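Local coordinates for protein acetyltransferase-like, GNAT family (Bacteroides thetaiotaomicron, PDB 3EY5) that is a putative GNAT-family acetyltransferase that probably transfers an acetyl group to an amine, at residues I10-V15 with Y43-G48; F50-I55 with F64-D69; D71-V76 with H170-I175; Y138-K143 with I175-K180. All blocks are in the same frame, centred on the assembly; numbering follows the deposited sequence.

Contact 1: residues I10-V15 with Y43-G48; sequences ITTSDV and YTDRIG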
# COMPACT_ATOMS: atom_id res chain seq x y z
N ILE A 10 0.00 0.39 14.65
CA ILE A 10 -1.18 0.06 15.39
C ILE A 10 -1.26 -1.44 15.56
O ILE A 10 -0.80 -2.20 14.71
CB ILE A 10 -2.43 0.72 14.73
CG1 ILE A 10 -3.30 1.36 15.76
CG2 ILE A 10 -3.18 -0.16 13.70
CD1 ILE A 10 -2.92 2.80 15.94
N THR A 11 -1.77 -1.85 16.71
CA THR A 11 -2.12 -3.25 16.93
C THR A 11 -3.65 -3.37 17.05
O THR A 11 -4.35 -2.38 17.21
CB THR A 11 -1.34 -3.90 18.14
OG1 THR A 11 -1.11 -2.93 19.18
CG2 THR A 11 0.01 -4.45 17.68
N THR A 12 -4.16 -4.58 16.95
CA THR A 12 -5.55 -4.80 17.23
C THR A 12 -5.85 -4.55 18.73
O THR A 12 -7.01 -4.56 19.14
CB THR A 12 -5.90 -6.25 16.92
OG1 THR A 12 -5.15 -7.11 17.80
CG2 THR A 12 -5.58 -6.59 15.49
N SER A 13 -4.79 -4.34 19.52
CA SER A 13 -4.89 -3.88 20.92
C SER A 13 -5.40 -2.45 21.01
O SER A 13 -5.94 -2.03 22.04
CB SER A 13 -3.52 -3.97 21.62
OG SER A 13 -3.06 -5.31 21.69
N ASP A 14 -5.23 -1.70 19.92
CA ASP A 14 -5.72 -0.34 19.81
C ASP A 14 -7.10 -0.40 19.18
O ASP A 14 -7.28 -0.04 18.01
CB ASP A 14 -4.77 0.47 18.96
CG ASP A 14 -3.38 0.45 19.50
OD1 ASP A 14 -3.23 0.75 20.70
OD2 ASP A 14 -2.43 0.13 18.74
N VAL A 15 -8.06 -0.87 19.97
CA VAL A 15 -9.42 -1.13 19.51
C VAL A 15 -10.00 -0.05 18.59
O VAL A 15 -10.36 -0.36 17.44
CB VAL A 15 -10.36 -1.49 20.71
CG1 VAL A 15 -11.76 -0.88 20.57
CG2 VAL A 15 -10.44 -3.00 20.89
N TYR A 43 -1.90 -10.88 10.74
CA TYR A 43 -0.70 -10.27 10.17
C TYR A 43 -0.29 -9.06 11.01
O TYR A 43 0.88 -8.87 11.35
CB TYR A 43 -0.93 -9.85 8.70
CG TYR A 43 -0.77 -10.95 7.65
CD1 TYR A 43 0.24 -10.90 6.69
CD2 TYR A 43 -1.62 -12.07 7.64
CE1 TYR A 43 0.39 -11.94 5.74
CE2 TYR A 43 -1.49 -13.09 6.68
CZ TYR A 43 -0.49 -13.02 5.74
OH TYR A 43 -0.36 -14.04 4.82
N THR A 44 -1.27 -8.23 11.34
CA THR A 44 -1.03 -7.03 12.13
C THR A 44 -0.22 -7.32 13.43
O THR A 44 0.88 -6.79 13.61
CB THR A 44 -2.36 -6.29 12.42
OG1 THR A 44 -2.89 -5.78 11.18
CG2 THR A 44 -2.14 -5.14 13.39
N ASP A 45 -0.72 -8.19 14.30
CA ASP A 45 -0.00 -8.49 15.56
C ASP A 45 1.04 -9.60 15.47
O ASP A 45 1.96 -9.66 16.28
CB ASP A 45 -0.97 -8.85 16.66
CG ASP A 45 -2.29 -8.16 16.53
OD1 ASP A 45 -2.34 -6.91 16.35
OD2 ASP A 45 -3.30 -8.88 16.62
N ARG A 46 0.89 -10.52 14.53
CA ARG A 46 1.80 -11.65 14.47
C ARG A 46 3.08 -11.34 13.67
O ARG A 46 4.16 -11.75 14.07
CB ARG A 46 1.11 -12.89 13.89
CG ARG A 46 0.11 -13.61 14.81
CD ARG A 46 -0.04 -15.08 14.34
NE ARG A 46 -0.83 -15.96 15.22
CZ ARG A 46 -0.35 -16.70 16.23
NH1 ARG A 46 -1.17 -17.47 16.94
NH2 ARG A 46 0.95 -16.68 16.54
N ILE A 47 2.94 -10.62 12.55
CA ILE A 47 4.01 -10.57 11.55
C ILE A 47 4.86 -9.30 11.70
O ILE A 47 4.39 -8.18 11.44
CB ILE A 47 3.47 -10.77 10.10
CG1 ILE A 47 2.91 -12.19 9.92
CG2 ILE A 47 4.53 -10.48 9.04
CD1 ILE A 47 3.60 -13.26 10.78
N GLY A 48 6.11 -9.51 12.11
CA GLY A 48 7.02 -8.44 12.57
C GLY A 48 7.48 -7.47 11.51
O GLY A 48 7.65 -6.28 11.80

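Contact 2: residues F50-I55 with F64-D69; sequences FHNNII and FITYWD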
# COMPACT_ATOMS: atom_id res chain seq x y z
N PHE A 50 5.50 -6.81 8.96
CA PHE A 50 4.27 -6.23 8.44
C PHE A 50 3.85 -5.11 9.38
O PHE A 50 3.80 -5.28 10.61
CB PHE A 50 3.13 -7.29 8.26
CG PHE A 50 1.79 -6.68 7.84
CD1 PHE A 50 1.61 -6.18 6.55
CD2 PHE A 50 0.73 -6.57 8.75
CE1 PHE A 50 0.39 -5.57 6.16
CE2 PHE A 50 -0.49 -5.95 8.38
CZ PHE A 50 -0.65 -5.46 7.08
N HIS A 51 3.53 -3.95 8.83
CA HIS A 51 3.24 -2.81 9.67
C HIS A 51 1.93 -2.16 9.27
O HIS A 51 1.75 -1.70 8.13
CB HIS A 51 4.36 -1.77 9.57
CG HIS A 51 5.71 -2.29 9.96
ND1 HIS A 51 6.17 -2.25 11.26
CD2 HIS A 51 6.69 -2.88 9.24
CE1 HIS A 51 7.38 -2.78 11.32
NE2 HIS A 51 7.71 -3.17 10.10
N ASN A 52 1.01 -2.12 10.23
CA ASN A 52 -0.28 -1.46 10.05
C ASN A 52 -0.26 -0.11 10.77
O ASN A 52 0.02 -0.05 11.97
CB ASN A 52 -1.38 -2.37 10.63
CG ASN A 52 -2.76 -2.07 10.08
OD1 ASN A 52 -3.04 -0.93 9.65
ND2 ASN A 52 -3.63 -3.09 10.07
N ASN A 53 -0.51 0.97 10.04
CA ASN A 53 -0.38 2.30 10.61
C ASN A 53 -1.58 3.18 10.37
O ASN A 53 -2.12 3.20 9.26
CB ASN A 53 0.85 3.05 10.08
CG ASN A 53 2.11 2.22 10.13
OD1 ASN A 53 2.95 2.41 11.01
ND2 ASN A 53 2.27 1.31 9.15
N ILE A 54 -1.96 3.94 11.40
CA ILE A 54 -3.00 4.95 11.26
C ILE A 54 -2.29 6.27 10.93
O ILE A 54 -1.15 6.53 11.37
CB ILE A 54 -3.96 5.02 12.50
CG1 ILE A 54 -4.98 6.14 12.34
CG2 ILE A 54 -3.19 5.24 13.78
CD1 ILE A 54 -6.14 6.06 13.32
N ILE A 55 -2.94 7.06 10.11
CA ILE A 55 -2.38 8.32 9.70
C ILE A 55 -3.15 9.41 10.45
O ILE A 55 -4.39 9.44 10.42
CB ILE A 55 -2.48 8.51 8.18
CG1 ILE A 55 -1.75 7.38 7.42
CG2 ILE A 55 -1.92 9.84 7.79
CD1 ILE A 55 -2.13 7.34 6.00
N PHE A 64 -5.04 5.37 6.84
CA PHE A 64 -4.22 4.23 7.27
C PHE A 64 -3.30 3.90 6.12
O PHE A 64 -3.55 4.28 4.97
CB PHE A 64 -5.07 2.99 7.68
CG PHE A 64 -5.60 2.20 6.50
CD1 PHE A 64 -4.84 1.18 5.94
CD2 PHE A 64 -6.81 2.52 5.93
CE1 PHE A 64 -5.31 0.46 4.82
CE2 PHE A 64 -7.30 1.81 4.82
CZ PHE A 64 -6.53 0.78 4.26
N ILE A 65 -2.23 3.19 6.43
CA ILE A 65 -1.35 2.67 5.42
C ILE A 65 -0.76 1.43 6.01
O ILE A 65 -0.43 1.38 7.21
CB ILE A 65 -0.22 3.71 5.05
CG1 ILE A 65 0.82 3.10 4.08
CG2 ILE A 65 0.51 4.22 6.30
CD1 ILE A 65 1.34 4.11 3.06
N THR A 66 -0.62 0.42 5.19
CA THR A 66 -0.01 -0.81 5.62
C THR A 66 1.17 -1.01 4.69
O THR A 66 1.10 -0.66 3.50
CB THR A 66 -1.00 -2.03 5.46
OG1 THR A 66 -1.38 -2.17 4.08
CG2 THR A 66 -2.22 -1.78 6.21
N TYR A 67 2.27 -1.49 5.24
CA TYR A 67 3.43 -1.74 4.45
C TYR A 67 4.26 -2.88 5.02
O TYR A 67 4.18 -3.23 6.21
CB TYR A 67 4.26 -0.44 4.27
CG TYR A 67 4.95 0.00 5.52
CD1 TYR A 67 6.16 -0.56 5.90
CD2 TYR A 67 4.38 0.98 6.36
CE1 TYR A 67 6.81 -0.18 7.06
CE2 TYR A 67 5.03 1.39 7.55
CZ TYR A 67 6.23 0.78 7.88
OH TYR A 67 6.90 1.14 9.01
N TRP A 68 5.09 -3.44 4.15
CA TRP A 68 6.04 -4.44 4.53
C TRP A 68 7.45 -3.87 4.46
O TRP A 68 7.81 -3.12 3.53
CB TRP A 68 5.97 -5.62 3.60
CG TRP A 68 4.66 -6.31 3.60
CD1 TRP A 68 3.50 -5.84 3.03
CD2 TRP A 68 4.36 -7.58 4.17
NE1 TRP A 68 2.50 -6.73 3.23
CE2 TRP A 68 2.99 -7.82 3.92
CE3 TRP A 68 5.11 -8.54 4.89
CZ2 TRP A 68 2.35 -9.00 4.33
CZ3 TRP A 68 4.47 -9.72 5.31
CH2 TRP A 68 3.11 -9.93 5.03
N ASP A 69 8.24 -4.31 5.42
CA ASP A 69 9.64 -3.99 5.54
C ASP A 69 10.44 -5.18 4.94
O ASP A 69 10.36 -6.29 5.47
CB ASP A 69 9.91 -3.79 7.03
CG ASP A 69 11.40 -3.71 7.38
OD1 ASP A 69 12.26 -3.42 6.49
OD2 ASP A 69 11.72 -3.94 8.58
O HOH W 1 5.63 1.60 11.27

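Contact 3: residues D71-V76 with H170-I175; sequences DEFYYV and HKLHTI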
# COMPACT_ATOMS: atom_id res chain seq x y z
N ASP A 71 13.96 -4.92 4.21
CA ASP A 71 15.40 -4.63 4.43
C ASP A 71 16.00 -3.75 3.35
O ASP A 71 16.60 -2.74 3.66
CB ASP A 71 16.25 -5.90 4.62
CG ASP A 71 15.54 -6.98 5.42
OD1 ASP A 71 15.29 -6.76 6.63
OD2 ASP A 71 15.24 -8.04 4.82
N GLU A 72 15.88 -4.14 2.09
CA GLU A 72 16.33 -3.28 1.00
C GLU A 72 15.33 -2.16 0.68
O GLU A 72 15.75 -1.08 0.27
CB GLU A 72 16.59 -4.09 -0.27
CG GLU A 72 17.63 -5.18 -0.11
CD GLU A 72 17.02 -6.57 0.02
OE1 GLU A 72 15.77 -6.68 0.03
OE2 GLU A 72 17.79 -7.55 0.10
N PHE A 73 14.04 -2.44 0.85
CA PHE A 73 12.94 -1.56 0.39
C PHE A 73 11.70 -1.83 1.22
O PHE A 73 11.64 -2.87 1.93
CB PHE A 73 12.60 -1.78 -1.10
CG PHE A 73 12.06 -3.15 -1.39
CD1 PHE A 73 10.70 -3.37 -1.53
CD2 PHE A 73 12.91 -4.22 -1.54
CE1 PHE A 73 10.20 -4.64 -1.79
CE2 PHE A 73 12.42 -5.51 -1.79
CZ PHE A 73 11.07 -5.72 -1.92
N TYR A 74 10.72 -0.92 1.09
CA TYR A 74 9.40 -1.03 1.66
C TYR A 74 8.32 -1.21 0.56
O TYR A 74 8.37 -0.56 -0.51
CB TYR A 74 9.06 0.25 2.44
CG TYR A 74 9.96 0.54 3.63
CD1 TYR A 74 9.94 -0.26 4.77
CD2 TYR A 74 10.81 1.63 3.61
CE1 TYR A 74 10.78 0.02 5.88
CE2 TYR A 74 11.65 1.94 4.70
CZ TYR A 74 11.62 1.13 5.83
OH TYR A 74 12.46 1.44 6.87
N TYR A 75 7.35 -2.09 0.85
CA TYR A 75 6.24 -2.35 -0.07
C TYR A 75 4.95 -1.85 0.56
O TYR A 75 4.59 -2.29 1.67
CB TYR A 75 6.08 -3.85 -0.34
CG TYR A 75 4.85 -4.14 -1.15
CD1 TYR A 75 4.69 -3.61 -2.45
CD2 TYR A 75 3.82 -4.93 -0.63
CE1 TYR A 75 3.55 -3.86 -3.18
CE2 TYR A 75 2.67 -5.20 -1.38
CZ TYR A 75 2.55 -4.64 -2.65
OH TYR A 75 1.44 -4.90 -3.43
N VAL A 76 4.29 -0.92 -0.12
CA VAL A 76 3.04 -0.38 0.40
C VAL A 76 1.88 -1.28 -0.07
O VAL A 76 1.59 -1.40 -1.28
CB VAL A 76 2.82 1.12 0.04
CG1 VAL A 76 1.40 1.52 0.41
CG2 VAL A 76 3.85 2.03 0.78
N HIS A 170 9.60 -11.32 -7.06
CA HIS A 170 9.71 -12.58 -6.36
C HIS A 170 9.41 -12.40 -4.86
O HIS A 170 8.59 -13.12 -4.30
CB HIS A 170 11.07 -13.27 -6.64
CG HIS A 170 11.21 -14.59 -5.94
ND1 HIS A 170 10.57 -15.74 -6.38
CD2 HIS A 170 11.85 -14.95 -4.81
CE1 HIS A 170 10.83 -16.74 -5.56
NE2 HIS A 170 11.61 -16.29 -4.60
N LYS A 171 10.06 -11.44 -4.21
CA LYS A 171 9.76 -11.09 -2.82
C LYS A 171 8.27 -10.81 -2.53
O LYS A 171 7.74 -11.28 -1.52
CB LYS A 171 10.60 -9.87 -2.37
CG LYS A 171 12.10 -10.10 -2.42
CD LYS A 171 12.89 -8.93 -1.82
CE LYS A 171 14.41 -9.01 -2.13
NZ LYS A 171 14.82 -8.31 -3.42
N LEU A 172 7.63 -10.03 -3.40
CA LEU A 172 6.21 -9.71 -3.28
C LEU A 172 5.30 -10.95 -3.38
O LEU A 172 4.40 -11.15 -2.53
CB LEU A 172 5.77 -8.69 -4.36
CG LEU A 172 6.49 -7.33 -4.37
CD1 LEU A 172 5.86 -6.39 -5.40
CD2 LEU A 172 6.48 -6.68 -3.01
N HIS A 173 5.51 -11.74 -4.44
CA HIS A 173 4.65 -12.89 -4.68
C HIS A 173 4.73 -13.93 -3.56
O HIS A 173 3.74 -14.53 -3.19
CB HIS A 173 5.01 -13.53 -6.01
CG HIS A 173 4.51 -12.75 -7.18
ND1 HIS A 173 4.31 -13.32 -8.42
CD2 HIS A 173 4.12 -11.45 -7.28
CE1 HIS A 173 3.84 -12.40 -9.25
NE2 HIS A 173 3.71 -11.26 -8.58
N THR A 174 5.91 -14.14 -3.03
CA THR A 174 6.04 -15.22 -2.08
C THR A 174 5.64 -14.76 -0.69
O THR A 174 4.84 -15.43 -0.03
CB THR A 174 7.43 -15.84 -2.11
OG1 THR A 174 8.40 -14.80 -2.01
CG2 THR A 174 7.68 -16.56 -3.43
N ILE A 175 6.12 -13.58 -0.27
CA ILE A 175 5.92 -13.11 1.11
C ILE A 175 4.60 -12.42 1.34
O ILE A 175 3.95 -12.64 2.37
CB ILE A 175 7.06 -12.20 1.56
CG1 ILE A 175 8.37 -13.00 1.51
CG2 ILE A 175 6.80 -11.73 3.02
CD1 ILE A 175 9.55 -12.24 1.02

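Contact 4: residues Y138-K143 with I175-K180; sequences YQPPYK and IVYGVK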
# COMPACT_ATOMS: atom_id res chain seq x y z
N TYR A 138 1.91 -8.76 -12.30
CA TYR A 138 0.58 -9.25 -11.89
C TYR A 138 0.50 -9.38 -10.38
O TYR A 138 1.41 -9.95 -9.76
CB TYR A 138 0.28 -10.62 -12.52
CG TYR A 138 -0.08 -10.50 -13.99
CD1 TYR A 138 0.92 -10.48 -14.97
CD2 TYR A 138 -1.41 -10.36 -14.40
CE1 TYR A 138 0.60 -10.32 -16.31
CE2 TYR A 138 -1.74 -10.22 -15.74
CZ TYR A 138 -0.73 -10.19 -16.67
OH TYR A 138 -1.03 -10.06 -18.00
N GLN A 139 -0.56 -8.86 -9.78
CA GLN A 139 -0.84 -9.14 -8.38
C GLN A 139 -1.55 -10.50 -8.25
O GLN A 139 -2.66 -10.66 -8.76
CB GLN A 139 -1.73 -8.04 -7.79
CG GLN A 139 -1.95 -8.21 -6.28
CD GLN A 139 -3.07 -7.33 -5.78
OE1 GLN A 139 -4.10 -7.83 -5.31
NE2 GLN A 139 -2.92 -6.03 -5.92
N PRO A 140 -0.90 -11.47 -7.55
CA PRO A 140 -1.53 -12.75 -7.23
C PRO A 140 -2.80 -12.47 -6.45
O PRO A 140 -2.87 -11.45 -5.79
CB PRO A 140 -0.49 -13.45 -6.30
CG PRO A 140 0.80 -12.75 -6.55
CD PRO A 140 0.37 -11.29 -6.83
N PRO A 141 -3.81 -13.37 -6.51
CA PRO A 141 -5.10 -13.10 -5.84
C PRO A 141 -4.99 -13.20 -4.33
O PRO A 141 -4.25 -14.04 -3.81
CB PRO A 141 -5.99 -14.25 -6.32
CG PRO A 141 -5.02 -15.37 -6.71
CD PRO A 141 -3.82 -14.65 -7.25
N TYR A 142 -5.76 -12.38 -3.62
CA TYR A 142 -5.91 -12.60 -2.18
C TYR A 142 -6.74 -13.84 -1.88
O TYR A 142 -6.47 -14.54 -0.91
CB TYR A 142 -6.53 -11.38 -1.50
CG TYR A 142 -5.55 -10.25 -1.28
CD1 TYR A 142 -4.56 -10.35 -0.31
CD2 TYR A 142 -5.60 -9.10 -2.06
CE1 TYR A 142 -3.64 -9.30 -0.10
CE2 TYR A 142 -4.66 -8.03 -1.85
CZ TYR A 142 -3.71 -8.15 -0.87
OH TYR A 142 -2.80 -7.13 -0.63
N LYS A 143 -7.77 -14.11 -2.67
CA LYS A 143 -8.53 -15.33 -2.39
C LYS A 143 -8.22 -16.35 -3.47
O LYS A 143 -8.24 -16.02 -4.65
CB LYS A 143 -10.04 -15.08 -2.29
CG LYS A 143 -10.47 -13.70 -1.72
CD LYS A 143 -9.79 -13.35 -0.41
CE LYS A 143 -10.27 -12.02 0.09
NZ LYS A 143 -11.37 -12.28 1.03
N ILE A 175 6.12 -13.58 -0.27
CA ILE A 175 5.92 -13.11 1.11
C ILE A 175 4.60 -12.42 1.34
O ILE A 175 3.95 -12.64 2.37
CB ILE A 175 7.06 -12.20 1.56
CG1 ILE A 175 8.37 -13.00 1.51
CG2 ILE A 175 6.80 -11.73 3.02
CD1 ILE A 175 9.55 -12.24 1.02
N VAL A 176 4.17 -11.59 0.40
CA VAL A 176 2.95 -10.85 0.65
C VAL A 176 1.72 -11.66 0.23
O VAL A 176 0.68 -11.66 0.90
CB VAL A 176 3.01 -9.46 -0.01
CG1 VAL A 176 1.66 -8.79 0.06
CG2 VAL A 176 4.09 -8.62 0.69
N TYR A 177 1.85 -12.35 -0.89
CA TYR A 177 0.71 -12.99 -1.55
C TYR A 177 0.68 -14.50 -1.36
O TYR A 177 -0.32 -15.14 -1.71
CB TYR A 177 0.65 -12.56 -3.02
CG TYR A 177 0.39 -11.07 -3.10
CD1 TYR A 177 1.42 -10.19 -3.37
CD2 TYR A 177 -0.88 -10.54 -2.88
CE1 TYR A 177 1.21 -8.82 -3.44
CE2 TYR A 177 -1.11 -9.17 -2.92
CZ TYR A 177 -0.05 -8.32 -3.20
OH TYR A 177 -0.22 -6.94 -3.26
N GLY A 178 1.74 -15.04 -0.76
CA GLY A 178 1.80 -16.46 -0.40
C GLY A 178 1.79 -17.40 -1.58
O GLY A 178 1.33 -18.54 -1.46
N VAL A 179 2.31 -16.94 -2.72
CA VAL A 179 2.56 -17.83 -3.88
C VAL A 179 3.64 -18.89 -3.57
O VAL A 179 4.64 -18.59 -2.90
CB VAL A 179 2.91 -17.02 -5.17
CG1 VAL A 179 3.47 -17.93 -6.28
CG2 VAL A 179 1.69 -16.25 -5.64
N LYS A 180 3.39 -20.11 -4.05
CA LYS A 180 4.32 -21.26 -4.07
C LYS A 180 4.57 -21.81 -2.67
O LYS A 180 3.70 -22.47 -2.11
CB LYS A 180 5.64 -20.97 -4.82
CG LYS A 180 6.87 -20.68 -3.94
CD LYS A 180 7.87 -19.78 -4.68
CE LYS A 180 9.33 -20.11 -4.33
NZ LYS A 180 9.65 -20.10 -2.86
O HOH W 2 -2.29 -5.27 -2.34

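Contact 1: residues I10-V15 with Y43-G48
With chi1 at 63°, T12 folds its hydroxyl between its own backbone N and carbonyl carbon, which turns OG1 to the same side as its N-H; on D45, CG stands beside the backbone N at a chi1 of -31°, well short of the staggered value. The D45 carboxylate is thereby held by two bonds from a single residue. T12 N donates almost straight to D45 OD1 (3.0 Å, 173° at the hydrogen), and T12 OG1 donates to D45 OD2 over 2.8 Å, both on the syn side but out of the carboxylate plane. T11 CB lies 3.6 Å from D45 OD1. One residue earlier on the helix, the methyl T44 CG2 rests 3.5 Å from I10 O. The T11-D14 type I turn presents T12 to the helix, and D14 OD2 steadies it from within by accepting T11 N at 2.9 Å. The T44 hydroxyl faces other partners, L40 O and the amide of N52. The contact thus ties the loop between strand 6-9 and helix 15-28 to the last turn of helix 37-46, with Y18 of helix 15-28 against T12 and T44, and strand 50-57 beside I10.

Contact 2: residues F50-I55 with F64-D69
H51 and Y67 face each other across a hydrogen-bonded antiparallel pair, their rings near parallel at 22° but slid so far apart that they barely overlap. The real fit is H51 CB, which sits over the face of the Y67 ring, 3.8 Å from its centroid, in a CH-pi contact. With CG between its backbone N and carbonyl carbon (chi1 71°), the Y67 ring leans across to strand 50-55, one face to H51 CB and N53 beside it. The N53 amide lies within 5° of parallel to the Y67 ring, with ND2 3.2 Å from Y67 CE2, approaching obliquely; ND2 also gives a weak bond to I65 O. A water joins N53 OD1 to Y67 OH. Toward the turn, I55 CG1 packs on I65 CG2.

On the other face F50 meets W68 in a non-hydrogen-bonded pair. F50 CB stands over the indole's six-membered ring, while F50 CD1 comes 3.4 Å from W68 CE2 with the planes tilted obliquely. Beyond it F50 CZ touches T66 CB at 3.8 Å.

Between the side chains, H51 N to Y67 O and I65 N to N53 O (both 2.8 Å) belong to two mutually bonded backbone pairs. The chemistry is mixed: aromatic and aliphatic carbon surrounds several polar groups in a buried place. Most are satisfied, T66 OG1 by H78 N, W68 NE1 by E77 and N52 ND2 by T44 OG1, yet N52 OD1 is buried here with no partner in the model, which probably costs some stability.

Contact 3: residues D71-V76 with H170-I175
The Y75 ring takes the methyl L172 CD2 on one face, 3.8 Å from the centroid and 22° off the normal, a CH-pi contact displaced toward the CG side, where CD2 is 3.5 Å from Y75 CG. The F73 ring is met quite differently, at its edge: K171 CD lies in the ring plane, 3.5 Å from F73 CE2, and the same leucine methyl comes only loosely near the rim, L172 CD2 4.4 Å from F73 CE1. K171 runs extended past F73 and bends at its last torsion (chi4 90°), so CE rather than NZ comes nearest to E72 OE1. The salt bridge from K171 NZ to E72 OE1 is long, 3.9 Å, and E72 was modelled in two conformers, so little should rest on it; NZ also has a weak bond to G167 O. Further F73 neighbours are F70 and V107 of strand 106-110. What results is the C-terminal helix 161-176 laid against the loop before strand 74-81 and the strand's first residues. That strand runs parallel to strand 106-110, and such a parallel pair within a mixed sheet is a hallmark of the GNAT fold, where the two strands usually splay to admit acetyl-CoA.

Contact 4: residues Y138-K143 with I175-K180
Just past the end of helix 161-176, Y177 plugs into the loop that leaves strand 136-139, lodged among Q139, P140 and Y142. P140 holds one face of its ring, with CD 4.0 Å from the centroid in a CH-pi contact, while V176 CG1 lies over the opposite face; the ring is clamped between a proline and its own chain neighbour. P140 CG also touches Y177 CB at 3.5 Å. Y177 CG points away from its carbonyl carbon (chi1 -64°), which sends the ring across the proline at about a right angle. Y142 comes in obliquely, its plane at 57° to that of Y177, with CZ 3.5 Å from Y177 CE2. On the P140 side of the ring, Q139 CG comes obliquely to within 3.6 Å of Y177 CE2, its amide 13° from parallel to the ring.

The two phenol oxygens share a water, which donates to Y142 OH (2.6 Å) and lies 2.8 Å from Y177 OH. G178, with positive phi, turns the chain so that V179 CG2 can return to P140 CB at 3.6 Å.

The polar ends lead inward to the sheet: Y177 OH to Y75 and Y142 OH to E77 of strand 74-81, Q139 NE2 to E109 of strand 106-110. Behind P140 stand H173 of helix 161-176 and F148, just before strand 149-156.

How the contacts relate
Contacts 1 and 2 come first along the chain and touch, their centres about 10 Å apart: helix 37-46 leads into strand 50-57, and I10 bonds to N52. Contact 2 continues into contact 3 through the sheet, since strands 60-69 and 74-81 are neighbours and W68 N bonds to Y75 O. Contacts 3 and 4 have centres about 11 Å apart, share I175 and helix 161-176, and alternate along the chain, so the C-terminal helix and tail fasten early and late strands together. W68 also packs on I175 and V176. Contact 1 stays apart from contacts 3 and 4, their centres about 19 and 21 Å away. Together they join helix 37-46, the loop before helix 15-28 and the chain's end to the mixed GNAT sheet.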